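Side-chain contacts in designed CISK-PX domain (PDB 4OXW), which is a computationally designed PX domain that probably binds phosphoinositide lipids, as natural members of this family do: residues P13-E18 with K83-L88; K24-K29 with Q79-R84; Y28-K33 with V108-A113. One frame throughout, in Å; residues are numbered along the deposited sequence.

Interaction 1 (P13-E18 with K83-L88)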
loop_
_atom_site.group_PDB
_atom_site.type_symbol
_atom_site.label_atom_id
_atom_site.label_comp_id
_atom_site.label_asym_id
_atom_site.label_seq_id
_atom_site.Cartn_x
_atom_site.Cartn_y
_atom_site.Cartn_z
ATOM N N PRO A 13 0.982 9.778 2.512
ATOM C CA PRO A 13 0.458 11.047 3.036
ATOM C C PRO A 13 -1.042 11.206 2.843
ATOM O O PRO A 13 -1.722 11.810 3.690
ATOM C CB PRO A 13 1.236 12.093 2.225
ATOM C CG PRO A 13 1.764 11.371 1.028
ATOM C CD PRO A 13 2.049 9.989 1.529
ATOM N N ASP A 14 -1.565 10.654 1.753
ATOM C CA ASP A 14 -2.966 10.857 1.403
ATOM C C ASP A 14 -3.561 9.705 0.654
ATOM O O ASP A 14 -2.829 8.915 0.036
ATOM C CB ASP A 14 -3.111 12.040 0.459
ATOM C CG ASP A 14 -2.429 13.266 0.949
ATOM O OD1 ASP A 14 -2.984 13.914 1.863
ATOM O OD2 ASP A 14 -1.352 13.577 0.403
ATOM N N PHE A 15 -4.892 9.647 0.684
ATOM C CA PHE A 15 -5.682 8.880 -0.266
ATOM C C PHE A 15 -6.423 9.851 -1.206
ATOM O O PHE A 15 -6.569 11.063 -0.913
ATOM C CB PHE A 15 -6.636 7.933 0.449
ATOM C CG PHE A 15 -7.687 8.596 1.236
ATOM C CD1 PHE A 15 -8.763 9.178 0.615
ATOM C CD2 PHE A 15 -7.600 8.667 2.610
ATOM C CE1 PHE A 15 -9.745 9.823 1.367
ATOM C CE2 PHE A 15 -8.578 9.277 3.354
ATOM C CZ PHE A 15 -9.640 9.877 2.734
ATOM N N GLU A 16 -6.840 9.338 -2.349
ATOM C CA GLU A 16 -7.499 10.142 -3.369
ATOM C C GLU A 16 -8.585 9.290 -3.995
ATOM O O GLU A 16 -8.421 8.081 -4.170
ATOM C CB GLU A 16 -6.499 10.537 -4.450
ATOM C CG GLU A 16 -5.435 11.489 -3.933
ATOM C CD GLU A 16 -4.376 11.842 -4.946
ATOM O OE1 GLU A 16 -4.545 11.494 -6.137
ATOM O OE2 GLU A 16 -3.377 12.476 -4.529
ATOM N N LYS A 17 -9.698 9.908 -4.361
ATOM C CA LYS A 17 -10.767 9.167 -5.033
ATOM C C LYS A 17 -10.782 9.525 -6.490
ATOM O O LYS A 17 -10.895 10.692 -6.832
ATOM C CB LYS A 17 -12.116 9.465 -4.406
ATOM C CG LYS A 17 -12.082 9.499 -2.888
ATOM C CD LYS A 17 -13.458 9.243 -2.288
ATOM C CE LYS A 17 -13.509 9.628 -0.817
ATOM N NZ LYS A 17 -14.740 9.152 -0.119
ATOM N N GLU A 18 -10.654 8.515 -7.339
ATOM C CA GLU A 18 -10.498 8.712 -8.768
ATOM C C GLU A 18 -11.611 7.950 -9.452
ATOM O O GLU A 18 -12.155 6.992 -8.893
ATOM C CB GLU A 18 -9.134 8.181 -9.243
ATOM C CG GLU A 18 -7.967 8.512 -8.312
ATOM C CD GLU A 18 -6.640 7.956 -8.803
ATOM O OE1 GLU A 18 -5.654 7.954 -8.025
ATOM O OE2 GLU A 18 -6.582 7.522 -9.975
ATOM N N LYS A 83 -8.049 5.467 8.771
ATOM C CA LYS A 83 -7.478 4.351 9.531
ATOM C C LYS A 83 -6.846 3.324 8.610
ATOM O O LYS A 83 -5.763 2.822 8.933
ATOM C CB LYS A 83 -8.542 3.659 10.377
ATOM C CG LYS A 83 -7.969 2.476 11.160
ATOM C CD LYS A 83 -9.050 1.662 11.886
ATOM C CE LYS A 83 -8.454 0.492 12.659
ATOM N NZ LYS A 83 -9.491 -0.176 13.507
ATOM N N ARG A 84 -7.487 3.025 7.480
ATOM C CA ARG A 84 -6.879 2.117 6.488
ATOM C C ARG A 84 -5.559 2.719 5.934
ATOM O O ARG A 84 -4.580 2.017 5.815
ATOM C CB ARG A 84 -7.839 1.835 5.350
ATOM C CG ARG A 84 -7.262 0.983 4.252
ATOM C CD ARG A 84 -8.299 0.532 3.252
ATOM N NE ARG A 84 -8.947 -0.728 3.624
ATOM C CZ ARG A 84 -9.820 -1.369 2.851
ATOM N NH1 ARG A 84 -10.179 -0.874 1.697
ATOM N NH2 ARG A 84 -10.298 -2.566 3.203
ATOM N N LYS A 85 -5.568 4.001 5.610
ATOM C CA LYS A 85 -4.351 4.687 5.141
ATOM C C LYS A 85 -3.216 4.457 6.134
ATOM O O LYS A 85 -2.067 4.079 5.756
ATOM C CB LYS A 85 -4.612 6.180 4.964
ATOM C CG LYS A 85 -3.349 6.884 4.473
ATOM C CD LYS A 85 -3.601 8.361 4.176
ATOM C CE LYS A 85 -4.031 9.025 5.475
ATOM N NZ LYS A 85 -4.068 10.508 5.327
ATOM N N GLN A 86 -3.483 4.711 7.414
ATOM C CA GLN A 86 -2.483 4.556 8.451
ATOM C C GLN A 86 -1.950 3.136 8.560
ATOM O O GLN A 86 -0.755 2.902 8.700
ATOM C CB GLN A 86 -3.079 4.954 9.781
ATOM C CG GLN A 86 -3.544 6.378 9.843
ATOM C CD GLN A 86 -4.281 6.676 11.149
ATOM O OE1 GLN A 86 -4.107 5.961 12.155
ATOM N NE2 GLN A 86 -5.113 7.724 11.139
ATOM N N GLY A 87 -2.871 2.186 8.457
ATOM C CA GLY A 87 -2.477 0.770 8.525
ATOM C C GLY A 87 -1.687 0.318 7.340
ATOM O O GLY A 87 -0.727 -0.475 7.473
ATOM N N LEU A 88 -2.079 0.775 6.149
ATOM C CA LEU A 88 -1.340 0.422 4.923
ATOM C C LEU A 88 0.043 1.057 4.935
ATOM O O LEU A 88 0.998 0.474 4.457
ATOM C CB LEU A 88 -2.095 0.908 3.690
ATOM C CG LEU A 88 -3.385 0.140 3.370
ATOM C CD1 LEU A 88 -4.106 0.756 2.193
ATOM C CD2 LEU A 88 -3.093 -1.328 3.035
#

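Interaction 2 (K24-K29 with Q79-R84). With SO4 (sulfate ion), chain B.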
loop_
_atom_site.group_PDB
_atom_site.type_symbol
_atom_site.label_atom_id
_atom_site.label_comp_id
_atom_site.label_asym_id
_atom_site.label_seq_id
_atom_site.Cartn_x
_atom_site.Cartn_y
_atom_site.Cartn_z
ATOM N N LYS A 24 -16.450 4.964 -7.885
ATOM C CA LYS A 24 -15.599 5.569 -6.868
ATOM C C LYS A 24 -14.614 4.498 -6.447
ATOM O O LYS A 24 -15.026 3.507 -5.873
ATOM C CB LYS A 24 -16.404 6.042 -5.649
ATOM C CG LYS A 24 -16.985 7.442 -5.784
ATOM C CD LYS A 24 -15.897 8.482 -6.023
ATOM C CE LYS A 24 -16.330 9.508 -7.061
ATOM N NZ LYS A 24 -15.177 10.080 -7.811
ATOM N N HIS A 25 -13.337 4.666 -6.788
ATOM C CA HIS A 25 -12.269 3.818 -6.233
ATOM C C HIS A 25 -11.336 4.743 -5.453
ATOM O O HIS A 25 -11.247 5.948 -5.742
ATOM C CB HIS A 25 -11.496 3.052 -7.328
ATOM C CG HIS A 25 -12.317 2.000 -8.014
ATOM N ND1 HIS A 25 -12.611 0.783 -7.431
ATOM C CD2 HIS A 25 -12.933 1.995 -9.224
ATOM C CE1 HIS A 25 -13.367 0.072 -8.256
ATOM N NE2 HIS A 25 -13.582 0.788 -9.346
ATOM N N VAL A 26 -10.652 4.183 -4.455
ATOM C CA VAL A 26 -9.784 4.968 -3.595
ATOM C C VAL A 26 -8.373 4.442 -3.865
ATOM O O VAL A 26 -8.148 3.237 -3.855
ATOM C CB VAL A 26 -10.114 4.747 -2.128
ATOM C CG1 VAL A 26 -9.078 5.366 -1.199
ATOM C CG2 VAL A 26 -11.499 5.286 -1.780
ATOM N N MET A 27 -7.487 5.371 -4.141
ATOM C CA MET A 27 -6.071 5.088 -4.311
ATOM C C MET A 27 -5.267 5.779 -3.235
ATOM O O MET A 27 -5.618 6.850 -2.757
ATOM C CB MET A 27 -5.610 5.539 -5.674
ATOM C CG MET A 27 -6.344 4.835 -6.793
ATOM S SD MET A 27 -5.194 4.156 -7.986
ATOM C CE MET A 27 -6.399 3.593 -9.196
ATOM N N TYR A 28 -4.179 5.133 -2.834
ATOM C CA TYR A 28 -3.311 5.606 -1.769
ATOM C C TYR A 28 -2.037 6.071 -2.433
ATOM O O TYR A 28 -1.492 5.354 -3.260
ATOM C CB TYR A 28 -3.026 4.485 -0.705
ATOM C CG TYR A 28 -4.330 4.080 -0.022
ATOM C CD1 TYR A 28 -4.792 4.762 1.095
ATOM C CD2 TYR A 28 -5.137 3.102 -0.556
ATOM C CE1 TYR A 28 -6.013 4.477 1.677
ATOM C CE2 TYR A 28 -6.367 2.785 0.020
ATOM C CZ TYR A 28 -6.831 3.517 1.129
ATOM O OH TYR A 28 -8.072 3.255 1.747
ATOM N N LYS A 29 -1.618 7.295 -2.121
ATOM C CA LYS A 29 -0.401 7.855 -2.675
ATOM C C LYS A 29 0.786 7.443 -1.806
ATOM O O LYS A 29 0.895 7.867 -0.660
ATOM C CB LYS A 29 -0.529 9.383 -2.719
ATOM C CG LYS A 29 0.726 10.051 -3.204
ATOM C CD LYS A 29 0.601 11.563 -3.217
ATOM C CE LYS A 29 1.823 12.161 -3.914
ATOM N NZ LYS A 29 1.803 13.664 -3.878
ATOM N N GLN A 79 -13.571 8.291 7.762
ATOM C CA GLN A 79 -12.939 7.934 8.976
ATOM C C GLN A 79 -12.308 6.526 8.814
ATOM O O GLN A 79 -11.173 6.284 9.259
ATOM C CB GLN A 79 -13.935 7.979 10.117
ATOM C CG GLN A 79 -13.664 7.045 11.260
ATOM C CD GLN A 79 -14.889 6.924 12.153
ATOM O OE1 GLN A 79 -14.930 7.509 13.238
ATOM N NE2 GLN A 79 -15.913 6.193 11.680
ATOM N N ILE A 80 -13.052 5.647 8.156
ATOM C CA ILE A 80 -12.528 4.284 7.819
ATOM C C ILE A 80 -11.294 4.390 6.900
ATOM O O ILE A 80 -10.285 3.701 7.096
ATOM C CB ILE A 80 -13.628 3.451 7.134
ATOM C CG1 ILE A 80 -14.649 2.998 8.187
ATOM C CG2 ILE A 80 -13.050 2.270 6.377
ATOM C CD1 ILE A 80 -15.814 2.248 7.573
ATOM N N LEU A 81 -11.380 5.252 5.903
ATOM C CA LEU A 81 -10.245 5.474 4.977
ATOM C C LEU A 81 -9.014 6.054 5.677
ATOM O O LEU A 81 -7.887 5.651 5.379
ATOM C CB LEU A 81 -10.654 6.324 3.776
ATOM C CG LEU A 81 -11.752 5.828 2.837
ATOM C CD1 LEU A 81 -12.145 6.780 1.733
ATOM C CD2 LEU A 81 -11.389 4.442 2.291
ATOM N N GLU A 82 -9.174 6.981 6.635
ATOM C CA GLU A 82 -8.010 7.450 7.337
ATOM C C GLU A 82 -7.282 6.356 8.121
ATOM O O GLU A 82 -6.058 6.320 8.151
ATOM C CB GLU A 82 -8.348 8.569 8.326
ATOM C CG GLU A 82 -8.846 9.852 7.709
ATOM C CD GLU A 82 -7.843 10.586 6.837
ATOM O OE1 GLU A 82 -6.627 10.306 6.892
ATOM O OE2 GLU A 82 -8.321 11.403 6.024
ATOM N N LYS A 83 -8.049 5.467 8.771
ATOM C CA LYS A 83 -7.478 4.351 9.531
ATOM C C LYS A 83 -6.846 3.324 8.610
ATOM O O LYS A 83 -5.763 2.822 8.933
ATOM C CB LYS A 83 -8.542 3.659 10.377
ATOM C CG LYS A 83 -7.969 2.476 11.160
ATOM C CD LYS A 83 -9.050 1.662 11.886
ATOM C CE LYS A 83 -8.454 0.492 12.659
ATOM N NZ LYS A 83 -9.491 -0.176 13.507
ATOM N N ARG A 84 -7.487 3.025 7.480
ATOM C CA ARG A 84 -6.879 2.117 6.488
ATOM C C ARG A 84 -5.559 2.719 5.934
ATOM O O ARG A 84 -4.580 2.017 5.815
ATOM C CB ARG A 84 -7.839 1.835 5.350
ATOM C CG ARG A 84 -7.262 0.983 4.252
ATOM C CD ARG A 84 -8.299 0.532 3.252
ATOM N NE ARG A 84 -8.947 -0.728 3.624
ATOM C CZ ARG A 84 -9.820 -1.369 2.851
ATOM N NH1 ARG A 84 -10.179 -0.874 1.697
ATOM N NH2 ARG A 84 -10.298 -2.566 3.203
HETATM S S SO4 B . -10.367 -1.535 -3.711
HETATM O O1 SO4 B . -10.573 -0.539 -2.603
HETATM O O2 SO4 B . -11.173 -0.941 -4.825
HETATM O O3 SO4 B . -8.983 -1.907 -4.079
HETATM O O4 SO4 B . -10.926 -2.799 -3.210
HETATM O O HOH W 1 -9.656 1.633 0.246
#

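Interaction 3 (Y28-K33 with V108-A113)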
loop_
_atom_site.group_PDB
_atom_site.type_symbol
_atom_site.label_atom_id
_atom_site.label_comp_id
_atom_site.label_asym_id
_atom_site.label_seq_id
_atom_site.Cartn_x
_atom_site.Cartn_y
_atom_site.Cartn_z
ATOM N N TYR A 28 -4.179 5.133 -2.834
ATOM C CA TYR A 28 -3.311 5.606 -1.769
ATOM C C TYR A 28 -2.037 6.071 -2.433
ATOM O O TYR A 28 -1.492 5.354 -3.260
ATOM C CB TYR A 28 -3.026 4.485 -0.705
ATOM C CG TYR A 28 -4.330 4.080 -0.022
ATOM C CD1 TYR A 28 -4.792 4.762 1.095
ATOM C CD2 TYR A 28 -5.137 3.102 -0.556
ATOM C CE1 TYR A 28 -6.013 4.477 1.677
ATOM C CE2 TYR A 28 -6.367 2.785 0.020
ATOM C CZ TYR A 28 -6.831 3.517 1.129
ATOM O OH TYR A 28 -8.072 3.255 1.747
ATOM N N LYS A 29 -1.618 7.295 -2.121
ATOM C CA LYS A 29 -0.401 7.855 -2.675
ATOM C C LYS A 29 0.786 7.443 -1.806
ATOM O O LYS A 29 0.895 7.867 -0.660
ATOM C CB LYS A 29 -0.529 9.383 -2.719
ATOM C CG LYS A 29 0.726 10.051 -3.204
ATOM C CD LYS A 29 0.601 11.563 -3.217
ATOM C CE LYS A 29 1.823 12.161 -3.914
ATOM N NZ LYS A 29 1.803 13.664 -3.878
ATOM N N ILE A 30 1.651 6.577 -2.334
ATOM C CA ILE A 30 2.849 6.152 -1.617
ATOM C C ILE A 30 4.042 7.032 -2.087
ATOM O O ILE A 30 4.390 7.033 -3.280
ATOM C CB ILE A 30 3.191 4.688 -1.853
ATOM C CG1 ILE A 30 1.940 3.783 -1.694
ATOM C CG2 ILE A 30 4.350 4.259 -0.936
ATOM C CD1 ILE A 30 2.186 2.342 -2.080
ATOM N N LYS A 31 4.621 7.769 -1.154
ATOM C CA LYS A 31 5.839 8.573 -1.400
ATOM C C LYS A 31 7.045 7.695 -1.066
ATOM O O LYS A 31 7.093 7.063 -0.005
ATOM C CB LYS A 31 5.840 9.855 -0.540
ATOM C CG LYS A 31 4.880 10.921 -1.063
ATOM C CD LYS A 31 4.896 12.206 -0.238
ATOM C CE LYS A 31 6.286 12.626 0.232
ATOM N NZ LYS A 31 6.221 13.935 0.961
ATOM N N VAL A 32 7.984 7.597 -2.011
ATOM C CA VAL A 32 9.102 6.677 -1.913
ATOM C C VAL A 32 10.365 7.535 -2.030
ATOM O O VAL A 32 10.446 8.372 -2.902
ATOM C CB VAL A 32 9.079 5.627 -3.016
ATOM C CG1 VAL A 32 10.238 4.640 -2.855
ATOM C CG2 VAL A 32 7.751 4.890 -3.054
ATOM N N LYS A 33 11.281 7.387 -1.072
ATOM C CA LYS A 33 12.580 8.093 -1.092
ATOM C C LYS A 33 13.724 7.101 -1.027
ATOM O O LYS A 33 13.681 6.097 -0.304
ATOM C CB LYS A 33 12.639 9.037 0.101
ATOM C CG LYS A 33 11.644 10.152 -0.028
ATOM C CD LYS A 33 11.273 10.756 1.306
ATOM C CE LYS A 33 12.322 11.736 1.801
ATOM N NZ LYS A 33 11.696 12.735 2.718
ATOM N N VAL A 108 9.709 -4.245 -5.556
ATOM C CA VAL A 108 10.303 -3.245 -6.413
ATOM C C VAL A 108 9.282 -2.734 -7.439
ATOM O O VAL A 108 9.137 -1.524 -7.631
ATOM C CB VAL A 108 11.560 -3.817 -7.119
ATOM C CG1 VAL A 108 12.062 -2.890 -8.207
ATOM C CG2 VAL A 108 12.651 -4.040 -6.070
ATOM N N SER A 109 8.542 -3.655 -8.021
ATOM C CA SER A 109 7.503 -3.293 -8.975
ATOM C C SER A 109 6.381 -2.468 -8.278
ATOM O O SER A 109 5.974 -1.361 -8.771
ATOM C CB SER A 109 6.936 -4.544 -9.628
ATOM O OG SER A 109 5.803 -4.214 -10.450
ATOM N N PHE A 110 5.947 -2.968 -7.122
ATOM C CA PHE A 110 4.866 -2.316 -6.353
ATOM C C PHE A 110 5.208 -0.869 -6.109
ATOM O O PHE A 110 4.358 0.023 -6.205
ATOM C CB PHE A 110 4.612 -3.053 -5.055
ATOM C CG PHE A 110 3.427 -2.526 -4.289
ATOM C CD1 PHE A 110 2.149 -2.917 -4.638
ATOM C CD2 PHE A 110 3.608 -1.678 -3.190
ATOM C CE1 PHE A 110 1.060 -2.460 -3.934
ATOM C CE2 PHE A 110 2.519 -1.251 -2.448
ATOM C CZ PHE A 110 1.243 -1.652 -2.830
ATOM N N LEU A 111 6.488 -0.607 -5.820
ATOM C CA LEU A 111 6.918 0.709 -5.439
ATOM C C LEU A 111 7.515 1.577 -6.539
ATOM O O LEU A 111 7.885 2.732 -6.278
ATOM C CB LEU A 111 7.948 0.588 -4.304
ATOM C CG LEU A 111 7.413 0.054 -2.999
ATOM C CD1 LEU A 111 8.602 -0.047 -2.059
ATOM C CD2 LEU A 111 6.332 1.002 -2.447
ATOM N N GLN A 112 7.594 1.033 -7.750
ATOM C CA GLN A 112 8.133 1.834 -8.852
ATOM C C GLN A 112 7.256 1.928 -10.100
ATOM O O GLN A 112 7.366 2.886 -10.842
ATOM C CB GLN A 112 9.552 1.387 -9.206
ATOM C CG GLN A 112 10.524 1.390 -8.050
ATOM C CD GLN A 112 11.967 1.023 -8.446
ATOM O OE1 GLN A 112 12.289 0.817 -9.625
ATOM N NE2 GLN A 112 12.833 0.916 -7.447
ATOM N N ALA A 113 6.406 0.938 -10.331
ATOM C CA ALA A 113 5.667 0.799 -11.590
ATOM C C ALA A 113 4.681 1.941 -11.821
ATOM O O ALA A 113 5.055 3.035 -12.251
ATOM C CB ALA A 113 4.925 -0.523 -11.598
#

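Interaction 1 (P13-E18 with K83-L88)
Lys85 and Pro13 meet through a single hydrogen bond, from the ammonium nitrogen of the helix residue to a backbone carbonyl of the strand, and about half of the 148 Å² buried here belongs to that lysine. NZ lies 3.1 Å from Pro13 O, with a C=O...N angle of 124°; it stands well above the carbonyl plane, off the lone-pair directions. The chain runs out extended, CG anti to the backbone N (chi1 -180°), until a bend at chi3 (62°) turns its end onto the strand. At this bend packing is closest: Lys85 CD rests against the strand backbone, 3.8 Å from Asp14 C and 3.9 Å from Phe15 N. The Phe15 ring offers a looser neighbour, its CD2 4.3 Å from Lys85 CD, and the methylene approaches it obliquely.

Towards solvent the contact thins out. The exposed Asp14 carboxylate lies near the ammonium without meeting it, OD1 remaining 5.0 Å from Lys85 NZ, so any attraction is probably long-range. The firmer charge partner is Glu82, one turn earlier on the helix, whose OE1 forms a salt bridge with NZ. With an alanine here in place of Lys85, Pro13 O would probably lose this donor and Glu82 its ion-pair mate, and a gap would open beside the backbone of Asp14.

Here the edge strand meets helix 78-96 largely through the aliphatic part and ammonium of one lysine. Phe15 also packs on Leu81 and Glu82 of the same helix and on Tyr28 of strand 25-34, the strand that pairs with 9-18 through backbone bonds such as Asp14 with Lys29; Lys85 also touches Ile12, further back along strand 9-18.

Interaction 2 (K24-K29 with Q79-R84)
Strand 25-29 and helix 79-84 run in roughly the same direction, 35° apart with axes 10.9 Å from each other at closest, and Val26 lies nearest Leu81 between their backbones. Side chains span this distance in two ways. Val26 and Leu81 meet tip to tip, CG2 of the valine 3.9 Å from CD1 of the leucine, while the other leucine methyl, CD2, lies 3.6 Å from Tyr28 OH.

The phenol and Arg84 cross at about a right angle, the ring and guanidinium planes 68° apart. Tyr28 OH presses on the aliphatic part of the arginine, 3.1 Å from CD, a tight contact. A water links the polar ends instead: it lies 2.7 Å from Tyr28 OH and accepts a hydrogen bond from Arg84 NH1, in the plane of both flat groups. The bend at chi3 (-89°) turns the guanidinium out of the line of its chain; NH2 donates to Pro68 O, and Tyr45 makes a cation-pi contact.

Beyond the water, a sulfate takes a weak hydrogen bond from His25 ND1 and is also hydrogen-bonded to Arg44 NH2 and Ser46 N, consistent with the phosphate-binding region of PX domains. The contact joins the middle strand of the sheet to helix 78-96, with Phe15 of strand 9-18 packed against both Tyr28 and Leu81.

Interaction 3 (Y28-K33 with V108-A113)
Ile30 reaches from the strand to both Phe110 and Leu111, and its course shows how one branched residue can serve two partners. At CB the side chain forks. CG2, the short branch, lies 4.1 Å from Leu111 CD2, an ordinary methyl-to-methyl contact. The longer branch leaves through CG1, which is anti to the carbonyl carbon (chi1 -47°), and extends to CD1, 3.6 Å from Phe110 CE2 and 4.2 Å from Phe110 CZ. This methyl meets the ring obliquely, the two side chains crossing at about a right angle.

Two residues along, Val32 extends the apolar surface: its CG2 is 4.2 Å from Leu111 CD2, so that a single leucine methyl touches both strand residues, and 3.9 Å from Leu111 O. That carbonyl is satisfied by Trp39 NE1, while Phe48 of helix 45-58 meets the Phe110 ring edge-to-face. All four contact residues are buried, and no hydrogen bond crosses between the segments. Aliphatic residues on the inner face of a sheet, meeting the last helix across a steep angle of 107°, belong to the hydrophobic core of the PX fold, in which a three-stranded antiparallel sheet packs against a helical layer.

How the interactions relate
The three contacts join one antiparallel sheet to its helices, and their chemistry follows their depth. Interaction 1 is a surface contact, dominated by a lysine that combines a hydrogen bond with aliphatic packing; interaction 2 is partly buried and mixes methyl contacts with a water bridge; interaction 3 is core, made by apolar side chains with no hydrogen bond between its segments. Interactions 1 and 2 hold the same helix, 78-96, against neighbouring strands, and their centres are only about 4 Å apart. Interaction 3 shares strand 25-34 with interaction 2 but lies about 16 Å from it between centres, where helix 105-112 takes over. The middle strand therefore serves two helices at different points along its length.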